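Local atomic coordinates of flagellar basal body protein (PDB entry 5NPY), a protein that is a hook protein of the Helicobacter pylori flagellum and probably serves as a building block of the curved hook that joins the basal body to the flagellar filament. Residues Q227-L232 against I240-N245; R246-S251 against N274-L279; M107-D112 against G506-T511. All coordinates share one frame; numbering follows the deposited sequence.

Interaction 1 of 3, residues Q227-L232 against I240-N245; sequences QDINAL and IDAITN
A type I beta turn from D228 to A231 presents N230 to the loop residues I240 to I243, which the following L232 also reaches, and the two segments together fold up the long connection between helix 221-226 and strand 247-252. An Asx turn overlaps it: D228 OD2 accepts the backbone N of N230 at 2.9 Å, met from above the carboxylate plane, while K277 and S382 hold the other oxygen of that carboxylate.

With its backbone steadied in this way, N230 carries the polar side of the contact. Its CG stands anti to the backbone N (chi1 -165°), which carries the amide across to the helical bend of residues 242-244. There OD1 receives a weak hydrogen bond from I243 N at 3.3 Å and lies 2.6 Å from A242 N. The N230 and I243 side chains cross at about a right angle, ND2 coming within 3.2 Å of CG1, and ND2 finds a further partner in S382 OG. One water joins N230 O to D241 N.

Beside this polar part lies an apolar one. I240 directs its CB at the turn, with CG1 against L232 CB at 3.8 Å; its side chain also meets I328 and L332 of helix 327-332. A242 sets its CB 3.8 Å from N230 CB, and Y266 of strand 260-266 touches both of these residues. The example illustrates how an irregular connection can still be ordered, one asparagine side chain bonded to the backbone of a later bend in the same loop. The segments are tied a second time, by backbone alone: I240 N donates to L232 O at 3.1 Å along a nearly straight N-H...O path (166°).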
loop_
_atom_site.group_PDB
_atom_site.type_symbol
_atom_site.label_atom_id
_atom_site.label_comp_id
_atom_site.label_asym_id
_atom_site.label_seq_id
_atom_site.Cartn_x
_atom_site.Cartn_y
_atom_site.Cartn_z
ATOM N N GLN A 227 17.248 -14.359 18.708
ATOM C CA GLN A 227 16.068 -14.979 18.125
ATOM C C GLN A 227 15.272 -15.687 19.218
ATOM O O GLN A 227 15.798 -16.528 19.944
ATOM C CB GLN A 227 16.456 -15.940 17.005
ATOM C CG GLN A 227 15.300 -16.654 16.339
ATOM C CD GLN A 227 14.558 -15.755 15.414
ATOM O OE1 GLN A 227 15.023 -14.643 15.069
ATOM N NE2 GLN A 227 13.360 -16.197 15.017
ATOM N N ASP A 228 14.022 -15.291 19.371
ATOM C CA ASP A 228 13.085 -15.985 20.242
ATOM C C ASP A 228 12.937 -17.444 19.768
ATOM O O ASP A 228 12.592 -17.708 18.609
ATOM C CB ASP A 228 11.745 -15.226 20.209
ATOM C CG ASP A 228 10.668 -15.821 21.142
ATOM O OD1 ASP A 228 9.649 -15.132 21.358
ATOM O OD2 ASP A 228 10.809 -16.960 21.635
ATOM N N ILE A 229 13.241 -18.392 20.652
ATOM C CA ILE A 229 13.176 -19.809 20.289
ATOM C C ILE A 229 11.747 -20.242 19.922
ATOM O O ILE A 229 11.568 -21.207 19.170
ATOM C CB ILE A 229 13.764 -20.661 21.434
ATOM C CG1 ILE A 229 14.046 -22.083 20.966
ATOM C CG2 ILE A 229 12.841 -20.672 22.664
ATOM C CD1 ILE A 229 14.751 -22.916 22.001
ATOM N N ASN A 230 10.712 -19.548 20.436
ATOM C CA ASN A 230 9.326 -19.782 20.016
ATOM C C ASN A 230 9.022 -19.213 18.633
ATOM O O ASN A 230 7.976 -19.557 18.061
ATOM C CB ASN A 230 8.338 -19.175 21.023
ATOM C CG ASN A 230 6.909 -19.703 20.842
ATOM O OD1 ASN A 230 6.676 -20.927 20.928
ATOM N ND2 ASN A 230 5.959 -18.813 20.638
ATOM N N ALA A 231 9.883 -18.338 18.102
ATOM C CA ALA A 231 9.752 -17.822 16.732
ATOM C C ALA A 231 10.514 -18.702 15.749
ATOM O O ALA A 231 11.262 -18.224 14.887
ATOM C CB ALA A 231 10.232 -16.371 16.651
ATOM N N LEU A 232 10.313 -20.014 15.882
ATOM C CA LEU A 232 11.045 -21.003 15.104
ATOM C C LEU A 232 10.149 -22.194 14.783
ATOM O O LEU A 232 9.057 -22.353 15.337
ATOM C CB LEU A 232 12.286 -21.482 15.856
ATOM C CG LEU A 232 13.415 -20.462 16.042
ATOM C CD1 LEU A 232 14.390 -21.027 17.026
ATOM C CD2 LEU A 232 14.097 -20.158 14.710
ATOM N N ILE A 240 7.999 -24.680 17.163
ATOM C CA ILE A 240 8.596 -25.180 18.396
ATOM C C ILE A 240 7.596 -25.098 19.547
ATOM O O ILE A 240 7.605 -25.944 20.455
ATOM C CB ILE A 240 9.893 -24.412 18.709
ATOM C CG1 ILE A 240 10.890 -24.597 17.559
ATOM C CG2 ILE A 240 10.471 -24.862 20.037
ATOM C CD1 ILE A 240 11.304 -26.034 17.345
ATOM N N ASP A 241 6.729 -24.081 19.528
ATOM C CA ASP A 241 5.593 -23.972 20.443
ATOM C C ASP A 241 6.051 -23.956 21.904
ATOM O O ASP A 241 5.434 -24.573 22.778
ATOM C CB ASP A 241 4.570 -25.094 20.183
ATOM C CG ASP A 241 3.235 -24.861 20.896
ATOM O OD1 ASP A 241 2.458 -25.830 20.958
ATOM O OD2 ASP A 241 2.961 -23.736 21.405
ATOM N N ALA A 242 7.138 -23.218 22.166
ATOM C CA ALA A 242 7.612 -23.004 23.531
ATOM C C ALA A 242 6.502 -22.532 24.454
ATOM O O ALA A 242 6.544 -22.800 25.658
ATOM C CB ALA A 242 8.740 -21.973 23.544
ATOM N N ILE A 243 5.511 -21.824 23.910
ATOM C CA ILE A 243 4.487 -21.210 24.748
ATOM C C ILE A 243 3.728 -22.266 25.536
ATOM O O ILE A 243 3.470 -22.102 26.734
ATOM C CB ILE A 243 3.539 -20.353 23.898
ATOM C CG1 ILE A 243 4.286 -19.148 23.354
ATOM C CG2 ILE A 243 2.338 -19.901 24.729
ATOM C CD1 ILE A 243 4.656 -18.184 24.430
ATOM N N THR A 244 3.367 -23.368 24.897
ATOM C CA THR A 244 2.598 -24.347 25.641
ATOM C C THR A 244 3.441 -25.494 26.195
ATOM O O THR A 244 2.946 -26.231 27.050
ATOM C CB THR A 244 1.435 -24.869 24.785
ATOM O OG1 THR A 244 1.853 -25.043 23.435
ATOM C CG2 THR A 244 0.309 -23.858 24.791
ATOM N N ASN A 245 4.718 -25.627 25.795
ATOM C CA ASN A 245 5.652 -26.592 26.410
ATOM C C ASN A 245 6.913 -25.853 26.871
ATOM O O ASN A 245 7.943 -25.904 26.195
ATOM C CB ASN A 245 6.004 -27.719 25.438
ATOM C CG ASN A 245 4.782 -28.390 24.854
ATOM O OD1 ASN A 245 4.002 -29.020 25.569
ATOM N ND2 ASN A 245 4.617 -28.270 23.546
HETATM O O HOH W 1 6.415 -21.866 17.869
HETATM O O HOH W 2 3.262 -20.774 20.491
#

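Interaction 2 of 3, residues R246-S251 against N274-L279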
loop_
_atom_site.group_PDB
_atom_site.type_symbol
_atom_site.label_atom_id
_atom_site.label_comp_id
_atom_site.label_asym_id
_atom_site.label_seq_id
_atom_site.Cartn_x
_atom_site.Cartn_y
_atom_site.Cartn_z
ATOM N N ARG A 246 6.830 -25.219 28.050
ATOM C CA ARG A 246 7.859 -24.314 28.554
ATOM C C ARG A 246 9.037 -25.019 29.231
ATOM O O ARG A 246 10.110 -24.413 29.339
ATOM C CB ARG A 246 7.230 -23.318 29.545
ATOM C CG ARG A 246 5.978 -22.578 28.985
ATOM C CD ARG A 246 5.427 -21.548 29.947
ATOM N NE ARG A 246 4.405 -20.716 29.305
ATOM C CZ ARG A 246 4.696 -19.567 28.722
ATOM N NH1 ARG A 246 5.977 -19.162 28.698
ATOM N NH2 ARG A 246 3.722 -18.864 28.152
ATOM N N LYS A 247 8.876 -26.262 29.695
ATOM C CA LYS A 247 9.857 -26.885 30.574
ATOM C C LYS A 247 10.924 -27.624 29.779
ATOM O O LYS A 247 10.614 -28.401 28.869
ATOM C CB LYS A 247 9.180 -27.853 31.543
ATOM C CG LYS A 247 8.231 -27.209 32.541
ATOM C CD LYS A 247 8.970 -26.304 33.517
ATOM C CE LYS A 247 8.050 -25.814 34.633
ATOM N NZ LYS A 247 8.063 -24.321 34.772
ATOM N N LEU A 248 12.180 -27.388 30.145
ATOM C CA LEU A 248 13.333 -28.130 29.654
ATOM C C LEU A 248 14.055 -28.713 30.855
ATOM O O LEU A 248 14.566 -27.960 31.689
ATOM C CB LEU A 248 14.293 -27.229 28.879
ATOM C CG LEU A 248 14.208 -27.074 27.365
ATOM C CD1 LEU A 248 15.252 -26.058 26.920
ATOM C CD2 LEU A 248 14.454 -28.363 26.659
ATOM N N ASN A 249 14.099 -30.046 30.944
ATOM C CA ASN A 249 14.813 -30.736 32.011
ATOM C C ASN A 249 16.185 -31.162 31.505
ATOM O O ASN A 249 16.289 -31.899 30.521
ATOM C CB ASN A 249 14.032 -31.952 32.501
ATOM C CG ASN A 249 12.556 -31.690 32.587
ATOM O OD1 ASN A 249 11.831 -31.867 31.610
ATOM N ND2 ASN A 249 12.093 -31.264 33.759
ATOM N N VAL A 250 17.229 -30.705 32.182
ATOM C CA VAL A 250 18.603 -31.033 31.831
ATOM C C VAL A 250 19.282 -31.619 33.058
ATOM O O VAL A 250 19.077 -31.141 34.180
ATOM C CB VAL A 250 19.352 -29.791 31.306
ATOM C CG1 VAL A 250 19.140 -28.623 32.247
ATOM C CG2 VAL A 250 20.839 -30.088 31.093
ATOM N N SER A 251 20.066 -32.677 32.846
ATOM C CA SER A 251 20.796 -33.347 33.912
ATOM C C SER A 251 22.240 -33.567 33.486
ATOM O O SER A 251 22.533 -33.715 32.298
ATOM C CB SER A 251 20.171 -34.708 34.279
ATOM O OG SER A 251 18.761 -34.644 34.351
ATOM N N ASN A 274 15.501 -19.584 36.248
ATOM C CA ASN A 274 16.040 -20.257 35.064
ATOM C C ASN A 274 15.130 -20.081 33.855
ATOM O O ASN A 274 14.905 -21.015 33.089
ATOM C CB ASN A 274 16.296 -21.748 35.340
ATOM C CG ASN A 274 17.389 -21.963 36.368
ATOM O OD1 ASN A 274 18.163 -21.048 36.645
ATOM N ND2 ASN A 274 17.455 -23.163 36.946
ATOM N N GLN A 275 14.585 -18.878 33.685
ATOM C CA GLN A 275 13.727 -18.602 32.542
ATOM C C GLN A 275 14.560 -18.135 31.354
ATOM O O GLN A 275 15.603 -17.507 31.510
ATOM C CB GLN A 275 12.654 -17.569 32.895
ATOM C CG GLN A 275 11.710 -18.068 33.986
ATOM C CD GLN A 275 10.270 -17.582 33.850
ATOM O OE1 GLN A 275 9.972 -16.642 33.108
ATOM N NE2 GLN A 275 9.369 -18.223 34.584
ATOM N N PHE A 276 14.112 -18.493 30.164
ATOM C CA PHE A 276 14.786 -18.114 28.931
ATOM C C PHE A 276 13.733 -17.862 27.877
ATOM O O PHE A 276 12.609 -18.379 27.956
ATOM C CB PHE A 276 15.750 -19.186 28.401
ATOM C CG PHE A 276 15.061 -20.481 27.996
ATOM C CD1 PHE A 276 14.627 -21.395 28.978
ATOM C CD2 PHE A 276 14.855 -20.795 26.645
ATOM C CE1 PHE A 276 13.987 -22.598 28.624
ATOM C CE2 PHE A 276 14.216 -22.011 26.278
ATOM C CZ PHE A 276 13.777 -22.913 27.277
ATOM N N LYS A 277 14.120 -17.064 26.891
ATOM C CA LYS A 277 13.237 -16.704 25.800
ATOM C C LYS A 277 13.973 -16.857 24.470
ATOM O O LYS A 277 13.453 -17.494 23.542
ATOM C CB LYS A 277 12.748 -15.277 25.968
ATOM C CG LYS A 277 11.768 -14.854 24.890
ATOM C CD LYS A 277 10.887 -13.787 25.394
ATOM C CE LYS A 277 10.083 -13.185 24.247
ATOM N NZ LYS A 277 8.829 -13.927 23.963
ATOM N N THR A 278 15.190 -16.306 24.372
ATOM C CA THR A 278 15.974 -16.329 23.138
ATOM C C THR A 278 16.941 -17.495 23.130
ATOM O O THR A 278 17.216 -18.112 24.157
ATOM C CB THR A 278 16.795 -15.051 22.962
ATOM O OG1 THR A 278 17.808 -15.024 23.973
ATOM C CG2 THR A 278 15.929 -13.795 23.027
ATOM N N LEU A 279 17.531 -17.732 21.955
ATOM C CA LEU A 279 18.601 -18.723 21.863
ATOM C C LEU A 279 19.798 -18.301 22.702
ATOM O O LEU A 279 20.471 -19.145 23.311
ATOM C CB LEU A 279 19.012 -18.930 20.400
ATOM C CG LEU A 279 18.004 -19.622 19.475
ATOM C CD1 LEU A 279 18.532 -19.615 18.055
ATOM C CD2 LEU A 279 17.705 -21.048 19.945
#
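R246 and L248 of the first segment meet the ring of F276, and the contact is apolar in character. At R246 the main chain does the touching, its O lying 4.3 Å from F276 CE1 and approaching the ring obliquely. The guanidinium group serves another purpose, with NH1 bonded to Y266 O and NH2 in a salt bridge with D384. Beyond K247, which starts the strand proper and sends its amine to T265, L248 directs its CB at the second segment. CD1 does most of the touching, 3.5 Å from F276 CZ and 4.1 Å from CE1, and the two side chains cross at about a right angle. F276 holds CG between its own backbone N and carbonyl carbon (chi1 64°), a crowded position that carries the far end of the ring to the leucine. Further on, V250 turns to F262, F264 and L324, the first two belonging to the intervening strand.

That strand explains the spacing. Strand 260-266 pairs antiparallel with 247-252 and parallel with 275-276, so the nearest alpha carbons, those of R246 and Q275, stand 9.1 Å apart. F276 also packs on F264 and on L282 of helix 279-289, capped by T278 at its N-cap position. The arrangement is that of next-but-one strands in a mixed sheet, bridged by side chains over the face where a helix packs.

Interaction 3 of 3, residues M107-D112 against G506-T511; sequences MTINKD and GILAFT
Strands 107-109 and 499-509 face each other without pairing: the alpha carbons of I109 and L508 are 9.1 Å apart, those of M107 and G506 10.1 Å, and the two short segments run in the same general direction. Each backbone spends its hydrogen bonds elsewhere. M107 pairs with L174 and T108 with S115, whereas G506 pairs with Y145 and A509 with I543. The space between is bridged by side chains, and M107, I109 and L508 all direct their CB atoms across it.

L508 is the shared partner, its two methyls meeting two residues of the opposite strand. CD2 meets I109, lying 3.8 Å from CD1 of the isoleucine and equally near its CG1. CD1 meets M107 CE at 4.1 Å, with SD scarcely farther, and also touches I109 CD1. Both pairs approach tip to tip. The methionine reaches this far because CG stands anti to the backbone N (chi1 -173°) and the chain stays extended until it bends at chi3 (12°), laying SD and CE both near the leucine methyl. V98 of strand 97-100 touches M107 and L508 alike, and L544 packs on I109, so V98 and L544 extend the apolar contact.

Such a meeting illustrates how strands hydrogen-bonded to other neighbours pack through inward-facing apolar side chains in the beta-rich D1 region. Segment 107-112 belongs to the FlgE/F/G D1 family region, and its partner comes from nearly 400 residues later, consistent with the hook-protein plan in which early and late parts of the chain build D1 together.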
loop_
_atom_site.group_PDB
_atom_site.type_symbol
_atom_site.label_atom_id
_atom_site.label_comp_id
_atom_site.label_asym_id
_atom_site.label_seq_id
_atom_site.Cartn_x
_atom_site.Cartn_y
_atom_site.Cartn_z
ATOM N N MET A 107 -16.929 32.797 -16.218
ATOM C CA MET A 107 -18.129 33.328 -15.601
ATOM C C MET A 107 -18.206 32.758 -14.200
ATOM O O MET A 107 -18.022 31.578 -14.003
ATOM C CB MET A 107 -19.367 32.936 -16.418
ATOM C CG MET A 107 -20.687 33.563 -15.989
ATOM S SD MET A 107 -22.175 32.992 -16.859
ATOM C CE MET A 107 -21.556 31.591 -17.713
ATOM N N THR A 108 -18.476 33.605 -13.233
ATOM C CA THR A 108 -18.544 33.194 -11.873
ATOM C C THR A 108 -19.942 33.407 -11.415
ATOM O O THR A 108 -20.494 34.433 -11.657
ATOM C CB THR A 108 -17.613 34.032 -11.012
ATOM O OG1 THR A 108 -16.276 33.850 -11.439
ATOM C CG2 THR A 108 -17.703 33.635 -9.596
ATOM N N ILE A 109 -20.515 32.429 -10.751
ATOM C CA ILE A 109 -21.872 32.528 -10.298
ATOM C C ILE A 109 -21.948 32.516 -8.798
ATOM O O ILE A 109 -21.606 31.554 -8.184
ATOM C CB ILE A 109 -22.710 31.338 -10.782
ATOM C CG1 ILE A 109 -22.364 30.918 -12.192
ATOM C CG2 ILE A 109 -24.170 31.647 -10.683
ATOM C CD1 ILE A 109 -22.811 31.872 -13.245
ATOM N N ASN A 110 -22.459 33.576 -8.215
ATOM C CA ASN A 110 -22.578 33.650 -6.784
ATOM C C ASN A 110 -24.027 33.637 -6.378
ATOM O O ASN A 110 -24.889 33.742 -7.199
ATOM C CB ASN A 110 -21.900 34.902 -6.290
ATOM C CG ASN A 110 -20.417 34.861 -6.491
ATOM O OD1 ASN A 110 -19.884 35.513 -7.349
ATOM N ND2 ASN A 110 -19.750 34.087 -5.682
ATOM N N LYS A 111 -24.305 33.513 -5.098
ATOM C CA LYS A 111 -25.680 33.463 -4.645
ATOM C C LYS A 111 -26.455 34.735 -4.927
ATOM O O LYS A 111 -27.624 34.671 -5.214
ATOM C CB LYS A 111 -25.768 33.094 -3.185
ATOM C CG LYS A 111 -25.073 34.060 -2.273
ATOM C CD LYS A 111 -25.942 34.433 -1.093
ATOM C CE LYS A 111 -25.112 34.940 0.073
ATOM N NZ LYS A 111 -24.777 36.378 -0.053
ATOM N N ASP A 112 -25.818 35.891 -4.846
ATOM C CA ASP A 112 -26.485 37.136 -5.164
ATOM C C ASP A 112 -26.339 37.320 -6.663
ATOM O O ASP A 112 -27.025 36.674 -7.420
ATOM C CB ASP A 112 -25.845 38.294 -4.419
ATOM C CG ASP A 112 -24.430 38.017 -4.044
ATOM O OD1 ASP A 112 -23.612 38.924 -4.160
ATOM O OD2 ASP A 112 -24.139 36.875 -3.707
ATOM N N GLY A 506 -21.286 23.059 -17.872
ATOM C CA GLY A 506 -22.033 24.105 -17.199
ATOM C C GLY A 506 -23.532 23.941 -17.395
ATOM O O GLY A 506 -24.008 23.576 -18.476
ATOM N N ILE A 507 -24.277 24.187 -16.316
ATOM C CA ILE A 507 -25.734 24.211 -16.320
ATOM C C ILE A 507 -26.163 25.365 -15.426
ATOM O O ILE A 507 -25.657 25.509 -14.310
ATOM C CB ILE A 507 -26.353 22.887 -15.821
ATOM C CG1 ILE A 507 -26.091 21.748 -16.802
ATOM C CG2 ILE A 507 -27.857 23.032 -15.628
ATOM C CD1 ILE A 507 -26.991 21.774 -18.029
ATOM N N LEU A 508 -27.073 26.197 -15.914
ATOM C CA LEU A 508 -27.592 27.317 -15.142
ATOM C C LEU A 508 -29.106 27.361 -15.288
ATOM O O LEU A 508 -29.644 27.086 -16.366
ATOM C CB LEU A 508 -26.984 28.657 -15.585
ATOM C CG LEU A 508 -25.470 28.800 -15.403
ATOM C CD1 LEU A 508 -24.963 29.977 -16.197
ATOM C CD2 LEU A 508 -25.107 28.957 -13.930
ATOM N N ALA A 509 -29.785 27.696 -14.195
ATOM C CA ALA A 509 -31.234 27.805 -14.164
ATOM C C ALA A 509 -31.635 29.205 -13.722
ATOM O O ALA A 509 -30.812 30.005 -13.269
ATOM C CB ALA A 509 -31.853 26.752 -13.235
ATOM N N PHE A 510 -32.926 29.489 -13.860
ATOM C CA PHE A 510 -33.487 30.773 -13.486
ATOM C C PHE A 510 -34.872 30.546 -12.917
ATOM O O PHE A 510 -35.555 29.587 -13.281
ATOM C CB PHE A 510 -33.584 31.728 -14.674
ATOM C CG PHE A 510 -32.286 31.943 -15.390
ATOM C CD1 PHE A 510 -31.867 31.059 -16.373
ATOM C CD2 PHE A 510 -31.490 33.041 -15.090
ATOM C CE1 PHE A 510 -30.670 31.264 -17.037
ATOM C CE2 PHE A 510 -30.295 33.252 -15.752
ATOM C CZ PHE A 510 -29.882 32.362 -16.722
ATOM N N THR A 511 -35.285 31.439 -12.021
ATOM C CA THR A 511 -36.642 31.370 -11.501
ATOM C C THR A 511 -37.672 31.909 -12.486
ATOM O O THR A 511 -38.875 31.725 -12.262
ATOM C CB THR A 511 -36.752 32.133 -10.177
ATOM O OG1 THR A 511 -36.392 33.510 -10.381
ATOM C CG2 THR A 511 -35.847 31.501 -9.111
#

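Overall arrangement
Interactions 1 and 2 are neighbours, with centres 11 Å apart, and they follow one another along the chain. They are also joined directly, by a probable hydrogen bond from L279 N to Q227 O and packing of I229 on L279. Interaction 3 lies on the opposite side of the chain's centre, its centre 70 and 79 Å from theirs, and the loop it closes contains both. Chemistry follows setting. Interaction 1, partly buried and made by loops, combines amide, backbone and water bonds with some apolar packing; interactions 2 and 3 are buried meetings of apolar side chains from strands that do not pair with each other, aromatic in one and wholly aliphatic or thioether in the other.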